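PDB 4NRH: CopN from Chlamydia pneumoniae, which binds the chaperone Scc3 and probably acts as a type III secretion gatekeeper that directs the secretion of translocator proteins. Local coordinates for residues Gln55-Asp69 with His93-Lys105. Residues are numbered along the deposited sequence; the frame is centred on the assembly and turned at random.
Sequences QEKIKDPALQSTALD and HTEQFGRTAIGAK
His93 and Gln64 meet through a nearly straight hydrogen bond: His93 NE2 lies 2.9 Å from Gln64 OE1 with an angle of 168° at the hydrogen. The acceptor sits in the imidazole plane, and the donor lies in the carbonyl plane on a lone pair, although the amide and ring planes are steeply inclined to each other. Gln64 NE2 donates to Ile58 O (2.7 Å), so both ends of this buried amide are held and its rotation is fixed.

The His93 ring reaches across to helix 61-69 because chi1 is trans (-174°), and there Leu68 CD1 covers one face in a CH-pi contact, 3.9 Å from the ring centroid. Phe97 CD2 lies over the opposite face, offset toward the rim, while the Phe97 ring also packs against Pro61. On the other nitrogen, His93 ND1 shares a water with Ser65 OG and Thr94 OG1.

Lys105 runs extended to CD, passing Thr66 OG1, then bends at chi3 to bring its ammonium between two acceptors, Lys105 NZ lying 2.8 Å from Ser65 OG and 2.7 Å from Asp69 OD2. The carboxylate uses its syn lone pair in this salt bridge, and Asp69 OD1 pairs with Arg90, an arrangement likely to favour the charged form.

Where helices 61-69 and 99-105 cross at 81°, small residues permit an axis separation of 7.7 Å; Ala62 CB meets Ala104 CB at 3.7 Å. Knobs-into-holes packing by Ser65, His93 and Lys105 thus joins helix 61-74 to the two helices that follow it, 80-97 and 99-105, on either side of the break at Gly98 in the all-helical HrpJ-like domain.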
ATOM      1  N   GLN A  55     -14.544 -38.892   0.165  1.00 44.21           N
ATOM      2  CA  GLN A  55     -13.823 -38.536   1.388  1.00 53.31           C
ATOM      3  C   GLN A  55     -12.712 -39.542   1.670  1.00 53.41           C
ATOM      4  O   GLN A  55     -11.665 -39.194   2.217  1.00 52.63           O
ATOM      5  CB  GLN A  55     -14.764 -38.471   2.599  1.00 66.59           C
ATOM      6  CG  GLN A  55     -16.196 -38.060   2.304  1.00 74.34           C
ATOM      7  CD  GLN A  55     -16.337 -36.593   1.954  1.00 79.07           C
ATOM      8  OE1 GLN A  55     -15.462 -35.782   2.256  1.00 84.30           O
ATOM      9  NE2 GLN A  55     -17.451 -36.242   1.322  1.00 82.10           N
ATOM     10  N   GLU A  56     -12.955 -40.792   1.292  1.00 57.07           N
ATOM     11  CA  GLU A  56     -12.015 -41.878   1.544  1.00 52.93           C
ATOM     12  C   GLU A  56     -10.736 -41.739   0.723  1.00 45.36           C
ATOM     13  O   GLU A  56      -9.634 -41.915   1.243  1.00 49.39           O
ATOM     14  CB  GLU A  56     -12.681 -43.223   1.250  1.00 58.56           C
ATOM     15  CG  GLU A  56     -11.802 -44.431   1.521  1.00 68.85           C
ATOM     16  CD  GLU A  56     -12.454 -45.730   1.092  1.00 82.02           C
ATOM     17  OE1 GLU A  56     -13.679 -45.728   0.840  1.00 80.31           O
ATOM     18  OE2 GLU A  56     -11.745 -46.754   1.008  1.00 89.23           O
ATOM     19  N   LYS A  57     -10.887 -41.423  -0.558  1.00 38.70           N
ATOM     20  CA  LYS A  57      -9.752 -41.387  -1.474  1.00 48.61           C
ATOM     21  C   LYS A  57      -9.152 -39.992  -1.626  1.00 51.72           C
ATOM     22  O   LYS A  57      -7.998 -39.847  -2.028  1.00 53.65           O
ATOM     23  CB  LYS A  57     -10.164 -41.928  -2.844  1.00 50.35           C
ATOM     24  CG  LYS A  57     -10.584 -43.388  -2.818  1.00 57.28           C
ATOM     25  CD  LYS A  57     -10.873 -43.913  -4.214  1.00 61.60           C
ATOM     26  CE  LYS A  57     -11.144 -45.408  -4.187  1.00 62.69           C
ATOM     27  NZ  LYS A  57      -9.945 -46.184  -3.764  1.00 60.16           N
ATOM     28  N   ILE A  58      -9.934 -38.967  -1.302  1.00 45.59           N
ATOM     29  CA  ILE A  58      -9.449 -37.593  -1.378  1.00 45.31           C
ATOM     30  C   ILE A  58      -9.606 -36.897  -0.031  1.00 43.42           C
ATOM     31  O   ILE A  58     -10.700 -36.853   0.531  1.00 46.91           O
ATOM     32  CB  ILE A  58     -10.190 -36.784  -2.458  1.00 49.03           C
ATOM     33  CG1 ILE A  58     -10.183 -37.532  -3.794  1.00 45.70           C
ATOM     34  CG2 ILE A  58      -9.566 -35.408  -2.611  1.00 54.21           C
ATOM     35  CD1 ILE A  58      -8.809 -37.671  -4.408  1.00 52.68           C
ATOM     36  N   LYS A  59      -8.506 -36.360   0.486  1.00 47.78           N
ATOM     37  CA  LYS A  59      -8.489 -35.780   1.826  1.00 52.28           C
ATOM     38  C   LYS A  59      -8.924 -34.314   1.849  1.00 43.52           C
ATOM     39  O   LYS A  59      -9.687 -33.901   2.721  1.00 48.58           O
ATOM     40  CB  LYS A  59      -7.088 -35.915   2.431  1.00 63.52           C
ATOM     41  CG  LYS A  59      -6.862 -35.085   3.684  1.00 67.09           C
ATOM     42  CD  LYS A  59      -5.387 -35.044   4.057  1.00 62.95           C
ATOM     43  CE  LYS A  59      -5.185 -34.493   5.458  1.00 62.30           C
ATOM     44  NZ  LYS A  59      -5.746 -35.396   6.498  1.00 69.24           N
ATOM     45  N   ASP A  60      -8.445 -33.535   0.886  1.00 48.12           N
ATOM     46  CA  ASP A  60      -8.714 -32.101   0.867  1.00 43.43           C
ATOM     47  C   ASP A  60     -10.031 -31.791   0.158  1.00 45.75           C
ATOM     48  O   ASP A  60     -10.226 -32.186  -0.991  1.00 42.24           O
ATOM     49  CB  ASP A  60      -7.562 -31.349   0.197  1.00 30.38           C
ATOM     50  CG  ASP A  60      -7.656 -29.846   0.391  1.00 40.42           C
ATOM     51  OD1 ASP A  60      -8.474 -29.203  -0.298  1.00 43.12           O
ATOM     52  OD2 ASP A  60      -6.907 -29.307   1.234  1.00 49.02           O
ATOM     53  N   PRO A  61     -10.940 -31.086   0.852  1.00 40.70           N
ATOM     54  CA  PRO A  61     -12.269 -30.712   0.350  1.00 39.00           C
ATOM     55  C   PRO A  61     -12.245 -30.022  -1.015  1.00 42.54           C
ATOM     56  O   PRO A  61     -13.154 -30.233  -1.819  1.00 43.06           O
ATOM     57  CB  PRO A  61     -12.786 -29.753   1.424  1.00 38.78           C
ATOM     58  CG  PRO A  61     -12.104 -30.196   2.669  1.00 45.16           C
ATOM     59  CD  PRO A  61     -10.735 -30.645   2.243  1.00 44.21           C
ATOM     60  N   ALA A  62     -11.225 -29.206  -1.268  1.00 33.06           N
ATOM     61  CA  ALA A  62     -11.102 -28.513  -2.546  1.00 32.67           C
ATOM     62  C   ALA A  62     -10.856 -29.505  -3.676  1.00 32.96           C
ATOM     63  O   ALA A  62     -11.422 -29.380  -4.763  1.00 38.22           O
ATOM     64  CB  ALA A  62      -9.989 -27.481  -2.491  1.00 29.16           C
ATOM     65  N   LEU A  63     -10.003 -30.489  -3.412  1.00 27.38           N
ATOM     66  CA  LEU A  63      -9.714 -31.534  -4.387  1.00 36.23           C
ATOM     67  C   LEU A  63     -10.893 -32.498  -4.508  1.00 40.40           C
ATOM     68  O   LEU A  63     -11.145 -33.049  -5.579  1.00 42.79           O
ATOM     69  CB  LEU A  63      -8.437 -32.292  -4.015  1.00 34.78           C
ATOM     70  CG  LEU A  63      -7.100 -31.669  -4.435  1.00 32.51           C
ATOM     71  CD1 LEU A  63      -7.069 -31.436  -5.939  1.00 26.73           C
ATOM     72  CD2 LEU A  63      -6.808 -30.379  -3.681  1.00 29.66           C
ATOM     73  N   GLN A  64     -11.603 -32.708  -3.402  1.00 34.43           N
ATOM     74  CA  GLN A  64     -12.835 -33.491  -3.423  1.00 32.96           C
ATOM     75  C   GLN A  64     -13.839 -32.850  -4.372  1.00 40.10           C
ATOM     76  O   GLN A  64     -14.491 -33.531  -5.165  1.00 33.84           O
ATOM     77  CB  GLN A  64     -13.445 -33.605  -2.024  1.00 30.31           C
ATOM     78  CG  GLN A  64     -12.602 -34.371  -1.020  1.00 37.50           C
ATOM     79  CD  GLN A  64     -13.186 -34.327   0.378  1.00 41.62           C
ATOM     80  OE1 GLN A  64     -14.241 -33.735   0.604  1.00 43.74           O
ATOM     81  NE2 GLN A  64     -12.500 -34.956   1.327  1.00 38.29           N
ATOM     82  N   SER A  65     -13.954 -31.528  -4.276  1.00 35.74           N
ATOM     83  CA  SER A  65     -14.857 -30.759  -5.122  1.00 36.27           C
ATOM     84  C   SER A  65     -14.408 -30.810  -6.578  1.00 40.48           C
ATOM     85  O   SER A  65     -15.232 -30.843  -7.492  1.00 42.42           O
ATOM     86  CB  SER A  65     -14.934 -29.307  -4.641  1.00 31.52           C
ATOM     87  OG  SER A  65     -15.862 -28.564  -5.409  1.00 37.70           O
ATOM     88  N   THR A  66     -13.094 -30.814  -6.784  1.00 34.58           N
ATOM     89  CA  THR A  66     -12.524 -30.916  -8.120  1.00 35.94           C
ATOM     90  C   THR A  66     -12.802 -32.289  -8.727  1.00 34.43           C
ATOM     91  O   THR A  66     -13.189 -32.397  -9.892  1.00 31.31           O
ATOM     92  CB  THR A  66     -11.002 -30.666  -8.103  1.00 37.62           C
ATOM     93  OG1 THR A  66     -10.738 -29.333  -7.647  1.00 40.05           O
ATOM     94  CG2 THR A  66     -10.410 -30.851  -9.493  1.00 27.70           C
ATOM     95  N   ALA A  67     -12.602 -33.332  -7.925  1.00 30.85           N
ATOM     96  CA  ALA A  67     -12.835 -34.705  -8.364  1.00 31.49           C
ATOM     97  C   ALA A  67     -14.296 -34.926  -8.749  1.00 31.55           C
ATOM     98  O   ALA A  67     -14.592 -35.622  -9.720  1.00 41.13           O
ATOM     99  CB  ALA A  67     -12.420 -35.687  -7.274  1.00 26.24           C
ATOM    100  N   LEU A  68     -15.202 -34.326  -7.984  1.00 33.38           N
ATOM    101  CA  LEU A  68     -16.631 -34.424  -8.261  1.00 36.71           C
ATOM    102  C   LEU A  68     -16.992 -33.772  -9.593  1.00 40.27           C
ATOM    103  O   LEU A  68     -17.813 -34.301 -10.344  1.00 36.55           O
ATOM    104  CB  LEU A  68     -17.439 -33.796  -7.126  1.00 36.13           C
ATOM    105  CG  LEU A  68     -17.620 -34.714  -5.916  1.00 37.08           C
ATOM    106  CD1 LEU A  68     -18.002 -33.916  -4.684  1.00 37.48           C
ATOM    107  CD2 LEU A  68     -18.657 -35.791  -6.208  1.00 36.14           C
ATOM    108  N   ASP A  69     -16.391 -32.619  -9.877  1.00 32.45           N
ATOM    109  CA  ASP A  69     -16.556 -31.974 -11.177  1.00 35.19           C
ATOM    110  C   ASP A  69     -16.141 -32.920 -12.299  1.00 32.37           C
ATOM    111  O   ASP A  69     -16.807 -33.004 -13.330  1.00 33.12           O
ATOM    112  CB  ASP A  69     -15.745 -30.678 -11.254  1.00 37.80           C
ATOM    113  CG  ASP A  69     -16.249 -29.615 -10.299  1.00 36.41           C
ATOM    114  OD1 ASP A  69     -17.461 -29.612  -9.996  1.00 36.61           O
ATOM    115  OD2 ASP A  69     -15.436 -28.778  -9.856  1.00 40.07           O
ATOM    116  N   HIS A  93     -22.273 -32.130  -1.497  1.00 44.27           N
ATOM    117  CA  HIS A  93     -20.915 -31.799  -1.081  1.00 39.98           C
ATOM    118  C   HIS A  93     -20.712 -30.291  -0.986  1.00 44.44           C
ATOM    119  O   HIS A  93     -20.188 -29.785   0.008  1.00 47.38           O
ATOM    120  CB  HIS A  93     -19.901 -32.403  -2.053  1.00 31.39           C
ATOM    121  CG  HIS A  93     -18.475 -32.228  -1.628  1.00 41.22           C
ATOM    122  ND1 HIS A  93     -17.715 -31.142  -2.008  1.00 42.62           N
ATOM    123  CD2 HIS A  93     -17.671 -33.002  -0.863  1.00 43.32           C
ATOM    124  CE1 HIS A  93     -16.505 -31.254  -1.491  1.00 41.67           C
ATOM    125  NE2 HIS A  93     -16.451 -32.373  -0.792  1.00 47.84           N
ATOM    126  N   THR A  94     -21.119 -29.581  -2.034  1.00 42.88           N
ATOM    127  CA  THR A  94     -21.018 -28.127  -2.074  1.00 39.75           C
ATOM    128  C   THR A  94     -21.835 -27.491  -0.952  1.00 45.98           C
ATOM    129  O   THR A  94     -21.406 -26.519  -0.333  1.00 47.50           O
ATOM    130  CB  THR A  94     -21.488 -27.573  -3.435  1.00 49.50           C
ATOM    131  OG1 THR A  94     -20.598 -28.018  -4.466  1.00 43.89           O
ATOM    132  CG2 THR A  94     -21.522 -26.050  -3.424  1.00 35.98           C
ATOM    133  N   GLU A  95     -23.008 -28.055  -0.686  1.00 46.16           N
ATOM    134  CA  GLU A  95     -23.872 -27.559   0.380  1.00 57.95           C
ATOM    135  C   GLU A  95     -23.255 -27.795   1.755  1.00 55.77           C
ATOM    136  O   GLU A  95     -23.317 -26.932   2.632  1.00 58.08           O
ATOM    137  CB  GLU A  95     -25.250 -28.225   0.310  1.00 63.53           C
ATOM    138  CG  GLU A  95     -26.230 -27.546  -0.632  1.00 72.36           C
ATOM    139  CD  GLU A  95     -27.534 -28.311  -0.755  1.00 90.54           C
ATOM    140  OE1 GLU A  95     -28.025 -28.824   0.274  1.00 96.93           O
ATOM    141  OE2 GLU A  95     -28.071 -28.398  -1.880  1.00 96.30           O
ATOM    142  N   GLN A  96     -22.661 -28.969   1.934  1.00 53.36           N
ATOM    143  CA  GLN A  96     -22.074 -29.354   3.212  1.00 56.25           C
ATOM    144  C   GLN A  96     -20.819 -28.554   3.558  1.00 51.30           C
ATOM    145  O   GLN A  96     -20.700 -28.019   4.660  1.00 52.19           O
ATOM    146  CB  GLN A  96     -21.749 -30.851   3.206  1.00 54.42           C
ATOM    147  CG  GLN A  96     -20.921 -31.318   4.391  1.00 66.72           C
ATOM    148  CD  GLN A  96     -20.570 -32.791   4.308  1.00 76.76           C
ATOM    149  OE1 GLN A  96     -21.136 -33.533   3.502  1.00 77.81           O
ATOM    150  NE2 GLN A  96     -19.632 -33.224   5.143  1.00 73.74           N
ATOM    151  N   PHE A  97     -19.887 -28.470   2.614  1.00 47.25           N
ATOM    152  CA  PHE A  97     -18.601 -27.824   2.866  1.00 43.90           C
ATOM    153  C   PHE A  97     -18.629 -26.326   2.575  1.00 51.35           C
ATOM    154  O   PHE A  97     -17.899 -25.553   3.197  1.00 57.31           O
ATOM    155  CB  PHE A  97     -17.504 -28.493   2.039  1.00 40.99           C
ATOM    156  CG  PHE A  97     -17.117 -29.855   2.540  1.00 51.52           C
ATOM    157  CD1 PHE A  97     -16.185 -29.996   3.555  1.00 55.14           C
ATOM    158  CD2 PHE A  97     -17.691 -30.996   2.002  1.00 52.35           C
ATOM    159  CE1 PHE A  97     -15.827 -31.247   4.020  1.00 56.80           C
ATOM    160  CE2 PHE A  97     -17.338 -32.251   2.464  1.00 52.37           C
ATOM    161  CZ  PHE A  97     -16.405 -32.376   3.473  1.00 54.24           C
ATOM    162  N   GLY A  98     -19.481 -25.921   1.637  1.00 51.88           N
ATOM    163  CA  GLY A  98     -19.597 -24.526   1.248  1.00 47.61           C
ATOM    164  C   GLY A  98     -18.295 -23.911   0.772  1.00 46.22           C
ATOM    165  O   GLY A  98     -17.659 -24.417  -0.154  1.00 41.77           O
ATOM    166  N   ARG A  99     -17.903 -22.811   1.407  1.00 47.85           N
ATOM    167  CA  ARG A  99     -16.709 -22.071   1.007  1.00 51.19           C
ATOM    168  C   ARG A  99     -15.433 -22.882   1.207  1.00 43.68           C
ATOM    169  O   ARG A  99     -14.432 -22.656   0.525  1.00 38.18           O
ATOM    170  CB  ARG A  99     -16.614 -20.755   1.778  1.00 54.52           C
ATOM    171  CG  ARG A  99     -15.700 -19.741   1.119  1.00 57.67           C
ATOM    172  CD  ARG A  99     -15.466 -18.532   2.001  1.00 55.28           C
ATOM    173  NE  ARG A  99     -14.589 -17.571   1.343  1.00 64.01           N
ATOM    174  CZ  ARG A  99     -13.655 -16.858   1.964  1.00 58.18           C
ATOM    175  NH1 ARG A  99     -13.468 -16.997   3.270  1.00 47.09           N
ATOM    176  NH2 ARG A  99     -12.906 -16.008   1.276  1.00 59.30           N
ATOM    177  N   THR A 100     -15.468 -23.816   2.151  1.00 43.79           N
ATOM    178  CA  THR A 100     -14.329 -24.688   2.415  1.00 41.34           C
ATOM    179  C   THR A 100     -13.985 -25.509   1.172  1.00 44.81           C
ATOM    180  O   THR A 100     -12.828 -25.870   0.952  1.00 46.90           O
ATOM    181  CB  THR A 100     -14.612 -25.631   3.605  1.00 42.51           C
ATOM    182  OG1 THR A 100     -14.994 -24.856   4.749  1.00 45.10           O
ATOM    183  CG2 THR A 100     -13.385 -26.463   3.949  1.00 41.54           C
ATOM    184  N   ALA A 101     -14.994 -25.784   0.352  1.00 43.52           N
ATOM    185  CA  ALA A 101     -14.788 -26.516  -0.892  1.00 37.37           C
ATOM    186  C   ALA A 101     -14.641 -25.581  -2.091  1.00 36.88           C
ATOM    187  O   ALA A 101     -13.636 -25.628  -2.799  1.00 38.55           O
ATOM    188  CB  ALA A 101     -15.935 -27.490  -1.125  1.00 36.75           C
ATOM    189  N   ILE A 102     -15.638 -24.729  -2.308  1.00 35.52           N
ATOM    190  CA  ILE A 102     -15.680 -23.886  -3.501  1.00 36.79           C
ATOM    191  C   ILE A 102     -14.678 -22.734  -3.447  1.00 41.30           C
ATOM    192  O   ILE A 102     -13.973 -22.469  -4.422  1.00 33.81           O
ATOM    193  CB  ILE A 102     -17.088 -23.306  -3.724  1.00 44.88           C
ATOM    194  CG1 ILE A 102     -18.129 -24.427  -3.728  1.00 41.44           C
ATOM    195  CG2 ILE A 102     -17.146 -22.532  -5.030  1.00 44.99           C
ATOM    196  CD1 ILE A 102     -17.912 -25.456  -4.817  1.00 38.89           C
ATOM    197  N   GLY A 103     -14.618 -22.056  -2.305  1.00 43.49           N
ATOM    198  CA  GLY A 103     -13.683 -20.961  -2.115  1.00 46.49           C
ATOM    199  C   GLY A 103     -12.240 -21.410  -2.243  1.00 43.28           C
ATOM    200  O   GLY A 103     -11.425 -20.738  -2.876  1.00 50.94           O
ATOM    201  N   ALA A 104     -11.926 -22.550  -1.637  1.00 41.20           N
ATOM    202  CA  ALA A 104     -10.586 -23.118  -1.710  1.00 40.65           C
ATOM    203  C   ALA A 104     -10.244 -23.551  -3.134  1.00 36.57           C
ATOM    204  O   ALA A 104      -9.125 -23.346  -3.603  1.00 36.32           O
ATOM    205  CB  ALA A 104     -10.459 -24.295  -0.753  1.00 37.67           C
ATOM    206  N   LYS A 105     -11.213 -24.156  -3.814  1.00 33.18           N
ATOM    207  CA  LYS A 105     -11.016 -24.625  -5.182  1.00 34.95           C
ATOM    208  C   LYS A 105     -10.731 -23.471  -6.146  1.00 32.15           C
ATOM    209  O   LYS A 105      -9.977 -23.627  -7.106  1.00 37.57           O
ATOM    210  CB  LYS A 105     -12.240 -25.419  -5.652  1.00 29.56           C
ATOM    211  CG  LYS A 105     -12.152 -25.935  -7.079  1.00 39.35           C
ATOM    212  CD  LYS A 105     -13.298 -26.886  -7.397  1.00 37.02           C
ATOM    213  CE  LYS A 105     -14.637 -26.165  -7.403  1.00 32.53           C
ATOM    214  NZ  LYS A 105     -15.759 -27.085  -7.744  1.00 30.15           N
TER
HETATM  215  O   HOH W   1     -18.076 -29.448  -3.941  1.00 38.90           O